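Local coordinates for DNA polymerase (Bacillus phage phi29, PDB 2PY5), which replicates viral DNA by protein-primed synthesis with strand displacement, and edits its product with a 3'-5' exonuclease, at residues L185-T189 and A190-S194; I93-R96 and M97-Y101. The protein carries 2 engineered substitutions. All coordinates share one frame; numbering follows the deposited sequence.

Interaction 1: residues L185-T189 and A190-S194; sequences LDRMT and AGSDS. With nucleotides of chain C.
S192 OG is gripped by two groups: R187 NE donates to it at 2.7 Å, and it donates in turn to OP1 of DA3 of chain C, also 2.7 Å away from OG. The arginine bond is fairly straight (160° at the hydrogen) and lies close to the guanidinium plane, so the serine sits at the edge of that group. R187 NH2 adds a weak bond to the same oxygen. The bend at chi3 (73°) turns the arginine chain so that NE meets S192 OG, and the extended first torsion of the serine (chi1 -170°) carries OG out to the phosphate. Donation from NE should make the hydroxyl a better hydrogen-bond donor to the phosphate.

A second hydroxyl does similar work. T189 occupies the N-cap of helix 190-202, and its OG1 accepts from S192 N at 2.9 Å. The same OG1 donates to OP2 of DC4 of chain C over a short 2.5 Å. Capping and DNA binding therefore share one oxygen, and two successive phosphates of the single strand meet the first turn of the helix. There the partial positive charge of the helix N-terminus probably helps to hold them. The backbone closes the turn with D193 N bonded to T189 O at 3.0 Å.

D193 meets the loop that arrives from helix 160-182. Its OD1 accepts from R187 N, with 2.9 Å between OD1 and that nitrogen, using the syn lone pair, while D193 OD2 lies 3.6 Å from L185 CB. The stronger partner of this carboxylate is K125, whose NZ forms a salt bridge with D193 OD2 and hydrogen bonds with the carbonyl oxygens of L185 and R187.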
ATOM      1  N   LEU F 185     -19.119  -0.920  -4.707  1.00 28.10           N
ATOM      2  CA  LEU F 185     -17.837  -0.343  -4.320  1.00 27.65           C
ATOM      3  C   LEU F 185     -17.409   0.653  -5.386  1.00 28.12           C
ATOM      4  O   LEU F 185     -16.554   0.370  -6.228  1.00 28.29           O
ATOM      5  CB  LEU F 185     -16.796  -1.461  -4.124  1.00 28.87           C
ATOM      6  CG  LEU F 185     -16.771  -2.285  -2.821  1.00 34.20           C
ATOM      7  CD1 LEU F 185     -18.017  -2.181  -1.952  1.00 32.71           C
ATOM      8  CD2 LEU F 185     -16.417  -3.738  -3.100  1.00 32.38           C
ATOM      9  N   ASP F 186     -18.038   1.824  -5.378  1.00 31.56           N
ATOM     10  CA  ASP F 186     -17.864   2.738  -6.514  1.00 33.92           C
ATOM     11  C   ASP F 186     -17.295   4.106  -6.150  1.00 37.84           C
ATOM     12  O   ASP F 186     -17.406   5.050  -6.941  1.00 35.47           O
ATOM     13  CB  ASP F 186     -19.188   2.905  -7.246  1.00 36.99           C
ATOM     14  CG  ASP F 186     -20.255   3.477  -6.387  1.00 36.67           C
ATOM     15  OD1 ASP F 186     -21.448   3.410  -6.795  1.00 42.23           O
ATOM     16  OD2 ASP F 186     -19.949   3.977  -5.279  1.00 37.25           O
ATOM     17  N   ARG F 187     -16.686   4.215  -4.976  1.00 31.97           N
ATOM     18  CA  ARG F 187     -15.965   5.446  -4.616  1.00 32.17           C
ATOM     19  C   ARG F 187     -14.591   5.496  -5.267  1.00 32.52           C
ATOM     20  O   ARG F 187     -14.186   4.582  -5.982  1.00 31.96           O
ATOM     21  CB  ARG F 187     -15.909   5.569  -3.099  1.00 29.70           C
ATOM     22  CG  ARG F 187     -17.313   5.785  -2.539  1.00 34.67           C
ATOM     23  CD  ARG F 187     -17.351   5.688  -1.083  1.00 38.29           C
ATOM     24  NE  ARG F 187     -16.725   6.866  -0.501  1.00 38.15           N
ATOM     25  CZ  ARG F 187     -17.350   8.007  -0.216  1.00 42.88           C
ATOM     26  NH1 ARG F 187     -18.661   8.148  -0.410  1.00 44.03           N
ATOM     27  NH2 ARG F 187     -16.650   9.012   0.299  1.00 42.61           N
ATOM     28  N   MET F 188     -13.869   6.593  -5.065  1.00 30.24           N
ATOM     29  CA  MET F 188     -12.645   6.811  -5.793  1.00 32.54           C
ATOM     30  C   MET F 188     -11.550   5.798  -5.497  1.00 29.99           C
ATOM     31  O   MET F 188     -10.739   5.502  -6.377  1.00 31.84           O
ATOM     32  CB  MET F 188     -12.117   8.228  -5.537  1.00 34.96           C
ATOM     33  CG  MET F 188     -11.023   8.639  -6.470  1.00 36.44           C
ATOM     34  SD  MET F 188     -10.424  10.313  -6.154  1.00 38.28           S
ATOM     35  CE  MET F 188     -12.006  11.158  -6.130  1.00 36.49           C
ATOM     36  N   THR F 189     -11.518   5.304  -4.265  1.00 29.30           N
ATOM     37  CA  THR F 189     -10.434   4.435  -3.822  1.00 28.75           C
ATOM     38  C   THR F 189     -10.956   3.270  -2.993  1.00 25.85           C
ATOM     39  O   THR F 189     -12.028   3.372  -2.379  1.00 27.02           O
ATOM     40  CB  THR F 189      -9.470   5.219  -2.932  1.00 29.26           C
ATOM     41  OG1 THR F 189     -10.102   5.517  -1.700  1.00 30.43           O
ATOM     42  CG2 THR F 189      -9.022   6.536  -3.618  1.00 29.22           C
ATOM     43  N   ALA F 190     -10.145   2.220  -2.893  1.00 27.85           N
ATOM     44  CA  ALA F 190     -10.435   1.082  -2.006  1.00 28.51           C
ATOM     45  C   ALA F 190     -10.658   1.525  -0.565  1.00 31.53           C
ATOM     46  O   ALA F 190     -11.589   1.053   0.109  1.00 30.12           O
ATOM     47  CB  ALA F 190      -9.319   0.038  -2.098  1.00 30.35           C
ATOM     48  N   GLY F 191      -9.828   2.442  -0.053  1.00 27.82           N
ATOM     49  CA  GLY F 191     -10.006   2.895   1.316  1.00 29.07           C
ATOM     50  C   GLY F 191     -11.311   3.659   1.527  1.00 27.03           C
ATOM     51  O   GLY F 191     -11.935   3.556   2.592  1.00 28.78           O
ATOM     52  N   SER F 192     -11.687   4.464   0.544  1.00 27.85           N
ATOM     53  CA  SER F 192     -12.921   5.227   0.610  1.00 28.05           C
ATOM     54  C   SER F 192     -14.092   4.250   0.639  1.00 28.43           C
ATOM     55  O   SER F 192     -15.040   4.456   1.394  1.00 28.14           O
ATOM     56  CB  SER F 192     -13.013   6.171  -0.577  1.00 29.62           C
ATOM     57  OG  SER F 192     -14.068   7.087  -0.439  1.00 35.73           O
ATOM     58  N   ASP F 193     -13.996   3.173  -0.131  1.00 28.79           N
ATOM     59  CA  ASP F 193     -15.058   2.145  -0.150  1.00 27.23           C
ATOM     60  C   ASP F 193     -15.154   1.492   1.234  1.00 27.47           C
ATOM     61  O   ASP F 193     -16.266   1.281   1.781  1.00 28.21           O
ATOM     62  CB  ASP F 193     -14.808   1.051  -1.196  1.00 27.84           C
ATOM     63  CG  ASP F 193     -14.992   1.512  -2.617  1.00 27.45           C
ATOM     64  OD1 ASP F 193     -15.888   2.314  -2.876  1.00 28.91           O
ATOM     65  OD2 ASP F 193     -14.255   1.007  -3.501  1.00 30.57           O
ATOM     66  N   SER F 194     -14.008   1.162   1.798  1.00 27.27           N
ATOM     67  CA  SER F 194     -13.964   0.510   3.114  0.50 26.98           C
ATOM     68  C   SER F 194     -14.598   1.387   4.176  1.00 28.51           C
ATOM     69  O   SER F 194     -15.417   0.936   4.985  1.00 28.27           O
ATOM     70  CB  SER F 194     -12.537   0.164   3.530  0.50 28.34           C
ATOM     71  OG  SER F 194     -12.078  -0.992   2.878  0.50 24.64           O
TER
ATOM     72  P    DC C   4      -7.798   7.517  -0.199  1.00 24.54           P
ATOM     73  OP1  DC C   4      -6.888   6.442  -0.648  1.00 22.99           O
ATOM     74  OP2  DC C   4      -9.277   7.313  -0.166  1.00 22.53           O
ATOM     75  O5'  DC C   4      -7.420   8.047   1.249  1.00 26.48           O
ATOM     76  C5'  DC C   4      -6.066   8.262   1.563  1.00 23.52           C
ATOM     77  C4'  DC C   4      -5.782   7.679   2.936  1.00 22.81           C
ATOM     78  O4'  DC C   4      -5.968   6.238   2.930  1.00 24.28           O
ATOM     79  C3'  DC C   4      -4.341   7.877   3.369  1.00 23.52           C
ATOM     80  O3'  DC C   4      -4.215   9.147   3.951  1.00 24.39           O
ATOM     81  C2'  DC C   4      -4.155   6.761   4.370  1.00 25.41           C
ATOM     82  C1'  DC C   4      -4.958   5.646   3.725  1.00 26.94           C
ATOM     83  N1   DC C   4      -4.110   4.740   2.908  1.00 27.60           N
ATOM     84  C2   DC C   4      -3.220   3.886   3.584  1.00 28.03           C
ATOM     85  O2   DC C   4      -3.142   3.921   4.827  1.00 29.91           O
ATOM     86  N3   DC C   4      -2.443   3.040   2.867  1.00 31.06           N
ATOM     87  C4   DC C   4      -2.540   3.017   1.540  1.00 31.39           C
ATOM     88  N4   DC C   4      -1.750   2.153   0.886  1.00 34.40           N
ATOM     89  C5   DC C   4      -3.439   3.869   0.834  1.00 29.04           C
ATOM     90  C6   DC C   4      -4.199   4.711   1.541  1.00 27.72           C
ATOM     91  P    DA C   3     -12.638  10.479  -1.076  1.00 26.22           P
ATOM     92  OP1  DA C   3     -13.161   9.271  -1.744  1.00 28.05           O
ATOM     93  OP2  DA C   3     -12.997  10.865   0.328  1.00 28.28           O
ATOM     94  O5'  DA C   3     -11.045  10.464  -1.154  1.00 25.87           O
ATOM     95  C5'  DA C   3     -10.441   9.866  -2.265  1.00 27.29           C
ATOM     96  C4'  DA C   3      -8.982  10.276  -2.282  1.00 25.33           C
ATOM     97  O4'  DA C   3      -8.909  11.702  -2.480  1.00 27.36           O
ATOM     98  C3'  DA C   3      -8.209  10.018  -0.999  1.00 25.07           C
ATOM     99  O3'  DA C   3      -7.500   8.796  -1.119  1.00 25.21           O
ATOM    100  C2'  DA C   3      -7.214  11.184  -0.928  1.00 26.59           C
ATOM    101  C1'  DA C   3      -7.853  12.305  -1.737  1.00 30.32           C
ATOM    102  N9   DA C   3      -8.555  13.366  -1.013  1.00 30.97           N
ATOM    103  C8   DA C   3      -9.493  13.204  -0.016  1.00 32.62           C
ATOM    104  N7   DA C   3     -10.016  14.332   0.420  1.00 31.41           N
ATOM    105  C5   DA C   3      -9.385  15.296  -0.351  1.00 31.47           C
ATOM    106  C6   DA C   3      -9.481  16.702  -0.388  1.00 32.32           C
ATOM    107  N6   DA C   3     -10.296  17.403   0.409  1.00 33.35           N
ATOM    108  N1   DA C   3      -8.709  17.365  -1.286  1.00 34.52           N
ATOM    109  C2   DA C   3      -7.891  16.662  -2.083  1.00 33.63           C
ATOM    110  N3   DA C   3      -7.713  15.339  -2.135  1.00 32.34           N
ATOM    111  C4   DA C   3      -8.496  14.714  -1.244  1.00 31.72           C
TER

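Interaction 2: residues I93-R96 and M97-Y101; sequences IISR and MGQWY. With nucleotides of chain C; nucleotides of chain B.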
ATOM      1  N   ILE F  93      -6.021  16.168  -8.828  1.00 29.16           N
ATOM      2  CA  ILE F  93      -5.730  15.761  -7.450  1.00 27.34           C
ATOM      3  C   ILE F  93      -4.456  14.943  -7.502  1.00 28.77           C
ATOM      4  O   ILE F  93      -4.474  13.785  -7.872  1.00 30.09           O
ATOM      5  CB  ILE F  93      -6.862  14.935  -6.795  1.00 28.87           C
ATOM      6  CG1 ILE F  93      -8.156  15.723  -6.809  1.00 30.84           C
ATOM      7  CG2 ILE F  93      -6.449  14.534  -5.396  1.00 31.02           C
ATOM      8  CD1 ILE F  93      -9.360  14.897  -6.348  1.00 32.59           C
ATOM      9  N   ILE F  94      -3.339  15.608  -7.195  1.00 29.81           N
ATOM     10  CA  ILE F  94      -2.009  14.999  -7.068  1.00 30.99           C
ATOM     11  C   ILE F  94      -1.512  15.387  -5.676  1.00 29.94           C
ATOM     12  O   ILE F  94      -1.427  16.585  -5.341  1.00 30.07           O
ATOM     13  CB  ILE F  94      -1.002  15.507  -8.137  1.00 30.74           C
ATOM     14  CG1 ILE F  94      -1.462  15.139  -9.543  1.00 31.39           C
ATOM     15  CG2 ILE F  94       0.399  14.912  -7.850  1.00 31.82           C
ATOM     16  CD1 ILE F  94      -0.788  15.980 -10.649  1.00 33.19           C
ATOM     17  N   SER F  95      -1.232  14.385  -4.847  1.00 30.12           N
ATOM     18  CA  SER F  95      -0.880  14.635  -3.449  1.00 27.91           C
ATOM     19  C   SER F  95       0.524  15.193  -3.320  1.00 28.46           C
ATOM     20  O   SER F  95       1.310  15.116  -4.273  1.00 28.75           O
ATOM     21  CB  SER F  95      -0.999  13.379  -2.591  1.00 30.79           C
ATOM     22  OG  SER F  95       0.033  12.443  -2.853  1.00 33.74           O
ATOM     23  N   ARG F  96       0.807  15.752  -2.151  1.00 30.39           N
ATOM     24  CA  ARG F  96       2.149  16.233  -1.813  1.00 30.65           C
ATOM     25  C   ARG F  96       3.202  15.184  -2.129  1.00 32.18           C
ATOM     26  O   ARG F  96       4.310  15.504  -2.609  1.00 33.97           O
ATOM     27  CB  ARG F  96       2.240  16.587  -0.315  1.00 32.92           C
ATOM     28  CG  ARG F  96       3.552  17.231   0.097  1.00 36.93           C
ATOM     29  CD  ARG F  96       3.647  17.331   1.594  1.00 36.95           C
ATOM     30  NE  ARG F  96       2.680  18.281   2.140  1.00 37.49           N
ATOM     31  CZ  ARG F  96       2.923  19.563   2.434  1.00 36.29           C
ATOM     32  NH1 ARG F  96       4.123  20.114   2.238  1.00 37.12           N
ATOM     33  NH2 ARG F  96       1.946  20.311   2.937  1.00 35.83           N
ATOM     34  N   MET F  97       2.870  13.937  -1.833  1.00 31.29           N
ATOM     35  CA  MET F  97       3.814  12.826  -1.980  1.00 34.00           C
ATOM     36  C   MET F  97       3.815  12.208  -3.376  1.00 34.02           C
ATOM     37  O   MET F  97       4.521  11.223  -3.622  1.00 38.81           O
ATOM     38  CB  MET F  97       3.533  11.782  -0.908  1.00 39.60           C
ATOM     39  CG  MET F  97       3.542  12.375   0.514  1.00 42.91           C
ATOM     40  SD  MET F  97       5.164  12.786   1.176  1.00 52.30           S
ATOM     41  CE  MET F  97       5.572  14.337   0.395  1.00 48.26           C
ATOM     42  N   GLY F  98       3.042  12.781  -4.300  1.00 30.72           N
ATOM     43  CA  GLY F  98       3.104  12.389  -5.693  1.00 30.42           C
ATOM     44  C   GLY F  98       2.159  11.271  -6.089  1.00 32.03           C
ATOM     45  O   GLY F  98       2.372  10.644  -7.127  1.00 35.58           O
ATOM     46  N   GLN F  99       1.108  11.049  -5.296  1.00 31.29           N
ATOM     47  CA  GLN F  99       0.059  10.105  -5.688  1.00 33.77           C
ATOM     48  C   GLN F  99      -0.975  10.820  -6.560  1.00 31.36           C
ATOM     49  O   GLN F  99      -1.478  11.868  -6.177  1.00 31.25           O
ATOM     50  CB  GLN F  99      -0.575   9.482  -4.461  1.00 35.91           C
ATOM     51  CG  GLN F  99       0.460   8.738  -3.620  1.00 41.45           C
ATOM     52  CD  GLN F  99      -0.029   7.453  -3.034  1.00 47.24           C
ATOM     53  OE1 GLN F  99       0.160   7.196  -1.840  1.00 54.17           O
ATOM     54  NE2 GLN F  99      -0.649   6.620  -3.860  1.00 52.03           N
ATOM     55  N   TRP F 100      -1.291  10.227  -7.712  1.00 30.44           N
ATOM     56  CA  TRP F 100      -2.225  10.786  -8.694  1.00 29.72           C
ATOM     57  C   TRP F 100      -3.589  10.149  -8.529  1.00 31.23           C
ATOM     58  O   TRP F 100      -3.696   8.899  -8.524  1.00 31.51           O
ATOM     59  CB  TRP F 100      -1.730  10.557 -10.127  1.00 30.39           C
ATOM     60  CG  TRP F 100      -0.512  11.376 -10.469  1.00 29.28           C
ATOM     61  CD1 TRP F 100       0.623  11.528  -9.712  1.00 32.27           C
ATOM     62  CD2 TRP F 100      -0.312  12.133 -11.654  1.00 31.37           C
ATOM     63  NE1 TRP F 100       1.500  12.363 -10.348  1.00 32.60           N
ATOM     64  CE2 TRP F 100       0.960  12.737 -11.549  1.00 31.13           C
ATOM     65  CE3 TRP F 100      -1.079  12.369 -12.801  1.00 33.48           C
ATOM     66  CZ2 TRP F 100       1.461  13.565 -12.544  1.00 34.23           C
ATOM     67  CZ3 TRP F 100      -0.558  13.204 -13.808  1.00 33.08           C
ATOM     68  CH2 TRP F 100       0.691  13.775 -13.664  1.00 33.94           C
ATOM     69  N   TYR F 101      -4.610  10.996  -8.371  1.00 30.34           N
ATOM     70  CA  TYR F 101      -6.007  10.528  -8.156  1.00 29.82           C
ATOM     71  C   TYR F 101      -6.958  10.953  -9.267  1.00 31.02           C
ATOM     72  O   TYR F 101      -7.922  10.245  -9.541  1.00 32.55           O
ATOM     73  CB  TYR F 101      -6.589  11.037  -6.837  1.00 30.32           C
ATOM     74  CG  TYR F 101      -5.876  10.525  -5.621  1.00 29.95           C
ATOM     75  CD1 TYR F 101      -4.760  11.178  -5.141  1.00 31.49           C
ATOM     76  CD2 TYR F 101      -6.293   9.385  -4.977  1.00 27.91           C
ATOM     77  CE1 TYR F 101      -4.098  10.724  -4.047  1.00 31.08           C
ATOM     78  CE2 TYR F 101      -5.638   8.896  -3.863  1.00 28.65           C
ATOM     79  CZ  TYR F 101      -4.521   9.565  -3.398  1.00 29.53           C
ATOM     80  OH  TYR F 101      -3.857   9.117  -2.275  1.00 31.40           O
TER
ATOM     81  P    DT C   6       1.372  10.765   7.580  1.00 42.46           P
ATOM     82  OP1  DT C   6       1.437  10.991   9.034  1.00 41.20           O
ATOM     83  OP2  DT C   6       0.564  11.630   6.675  1.00 40.56           O
ATOM     84  O5'  DT C   6       2.861  10.773   6.982  1.00 47.24           O
ATOM     85  C5'  DT C   6       3.937  10.173   7.678  1.00 52.68           C
ATOM     86  C4'  DT C   6       5.213  10.443   6.910  1.00 56.76           C
ATOM     87  O4'  DT C   6       5.170   9.637   5.706  1.00 59.13           O
ATOM     88  C3'  DT C   6       5.406  11.898   6.463  1.00 58.97           C
ATOM     89  O3'  DT C   6       6.764  12.338   6.633  1.00 60.81           O
ATOM     90  C2'  DT C   6       4.995  11.875   4.996  1.00 59.88           C
ATOM     91  C1'  DT C   6       5.390  10.460   4.579  1.00 61.52           C
ATOM     92  N1   DT C   6       4.635   9.884   3.398  1.00 62.36           N
ATOM     93  C2   DT C   6       5.357   9.240   2.408  1.00 63.31           C
ATOM     94  O2   DT C   6       6.573   9.119   2.443  1.00 63.25           O
ATOM     95  N3   DT C   6       4.592   8.742   1.374  1.00 63.09           N
ATOM     96  C4   DT C   6       3.217   8.820   1.224  1.00 62.80           C
ATOM     97  O4   DT C   6       2.640   8.339   0.252  1.00 63.29           O
ATOM     98  C5   DT C   6       2.522   9.503   2.295  1.00 63.19           C
ATOM     99  C7   DT C   6       1.030   9.661   2.258  1.00 63.09           C
ATOM    100  C6   DT C   6       3.251   9.993   3.313  1.00 62.58           C
ATOM    101  P    DA C   3     -12.638  10.479  -1.076  1.00 26.22           P
ATOM    102  OP1  DA C   3     -13.161   9.271  -1.744  1.00 28.05           O
ATOM    103  OP2  DA C   3     -12.997  10.865   0.328  1.00 28.28           O
ATOM    104  O5'  DA C   3     -11.045  10.464  -1.154  1.00 25.87           O
ATOM    105  C5'  DA C   3     -10.441   9.866  -2.265  1.00 27.29           C
ATOM    106  C4'  DA C   3      -8.982  10.276  -2.282  1.00 25.33           C
ATOM    107  O4'  DA C   3      -8.909  11.702  -2.480  1.00 27.36           O
ATOM    108  C3'  DA C   3      -8.209  10.018  -0.999  1.00 25.07           C
ATOM    109  O3'  DA C   3      -7.500   8.796  -1.119  1.00 25.21           O
ATOM    110  C2'  DA C   3      -7.214  11.184  -0.928  1.00 26.59           C
ATOM    111  C1'  DA C   3      -7.853  12.305  -1.737  1.00 30.32           C
ATOM    112  N9   DA C   3      -8.555  13.366  -1.013  1.00 30.97           N
ATOM    113  C8   DA C   3      -9.493  13.204  -0.016  1.00 32.62           C
ATOM    114  N7   DA C   3     -10.016  14.332   0.420  1.00 31.41           N
ATOM    115  C5   DA C   3      -9.385  15.296  -0.351  1.00 31.47           C
ATOM    116  C6   DA C   3      -9.481  16.702  -0.388  1.00 32.32           C
ATOM    117  N6   DA C   3     -10.296  17.403   0.409  1.00 33.35           N
ATOM    118  N1   DA C   3      -8.709  17.365  -1.286  1.00 34.52           N
ATOM    119  C2   DA C   3      -7.891  16.662  -2.083  1.00 33.63           C
ATOM    120  N3   DA C   3      -7.713  15.339  -2.135  1.00 32.34           N
ATOM    121  C4   DA C   3      -8.496  14.714  -1.244  1.00 31.72           C
TER
ATOM    122  P    DT B   5       8.835  16.209  -5.091  1.00 35.29           P
ATOM    123  OP1  DT B   5       9.862  16.227  -4.016  1.00 35.67           O
ATOM    124  OP2  DT B   5       7.810  17.276  -5.163  1.00 35.38           O
ATOM    125  O5'  DT B   5       9.578  16.231  -6.510  1.00 33.84           O
ATOM    126  C5'  DT B   5      10.675  15.371  -6.763  1.00 34.47           C
ATOM    127  C4'  DT B   5      10.839  15.150  -8.254  1.00 34.28           C
ATOM    128  O4'  DT B   5       9.760  14.329  -8.764  1.00 32.92           O
ATOM    129  C3'  DT B   5      10.813  16.406  -9.113  1.00 37.41           C
ATOM    130  O3'  DT B   5      11.718  16.236 -10.193  1.00 42.93           O
ATOM    131  C2'  DT B   5       9.368  16.494  -9.599  1.00 33.31           C
ATOM    132  C1'  DT B   5       9.057  15.021  -9.787  1.00 30.62           C
ATOM    133  N1   DT B   5       7.633  14.623  -9.600  1.00 29.03           N
ATOM    134  C2   DT B   5       7.019  13.830 -10.548  1.00 29.42           C
ATOM    135  O2   DT B   5       7.545  13.400 -11.584  1.00 27.49           O
ATOM    136  N3   DT B   5       5.717  13.520 -10.221  1.00 28.56           N
ATOM    137  C4   DT B   5       5.002  13.913  -9.104  1.00 29.70           C
ATOM    138  O4   DT B   5       3.843  13.545  -8.934  1.00 27.01           O
ATOM    139  C5   DT B   5       5.710  14.726  -8.156  1.00 28.51           C
ATOM    140  C7   DT B   5       5.047  15.211  -6.909  1.00 27.43           C
ATOM    141  C6   DT B   5       6.985  15.041  -8.443  1.00 29.84           C
TER
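M97, I94 and S95 give up the most surface where the chain reverses between strands 89-94 and 100-110. S95 organises the bend. Its OG, held between the backbone N and the carbonyl carbon (chi1 72°), turns back across the loop and accepts from Q99 N at 3.0 Å, with a weak second bond from M97 N. Its carbonyl takes G98 N at 2.9 Å, the donor standing well above the carbonyl plane, and S95 N donates to Q99 O at 2.9 Å. This is a type I turn with a G1 bulge. G98 has the positive phi (90°) of the bulge position, and its CA lies 3.5 Å from O4 of DT5 of chain B.

M97, at the tip, points its side chain to the DNA. CG and SD lie over the face of the thymine of DT6 of chain C, M97 CG 3.5 Å from C5 of that base. Bends at chi2 and chi3 bring M97 CE back alongside the R96 chain, 3.5 Å from R96 CG.

On one face of the hairpin, I94 and W100 form an antiparallel non-hydrogen-bonded pair. I94 CD1 sits almost squarely over the six-membered ring of W100, 3.8 Å from its centroid, a CH-pi contact. In the plane of the same indole, W100 NE1 donates to O4 of DT5 of chain B, a 3.0 Å bond at 164°. The next bond of the hairpin runs from Y101 N to I93 O.

Around it, W100 packs on K64 and I71 of helix 63-76, and the R96 guanidinium forms a salt bridge with D398. K402, at the start of strand 402-406, bonds to R96 O, linking the exonuclease-region hairpin to TPR2.

In the fold
Interactions 1 and 2 have centres about 17 Å apart, yet they meet directly: M188 SD packs 4.0 Å from Y101 CB, and T189 CG2 is 4.1 Å from Y101 CE2. Chain C joins them as well. DA3 rests its sugar over the Y101 ring, while its phosphate goes to interaction 1; DT6, three nucleotides on, reaches the hairpin tip. I93 is involved in binding template-primer structures. K124, which follows the ssDNA-binding L123, reaches both: NZ bonds W100 O, and its backbone is hydrogen-bonded to A190. The W100 side chain is about 7 Å from that of N62, of the exonuclease site; A190's is about 4 Å from that of L384, which probably positions the templating nucleotide.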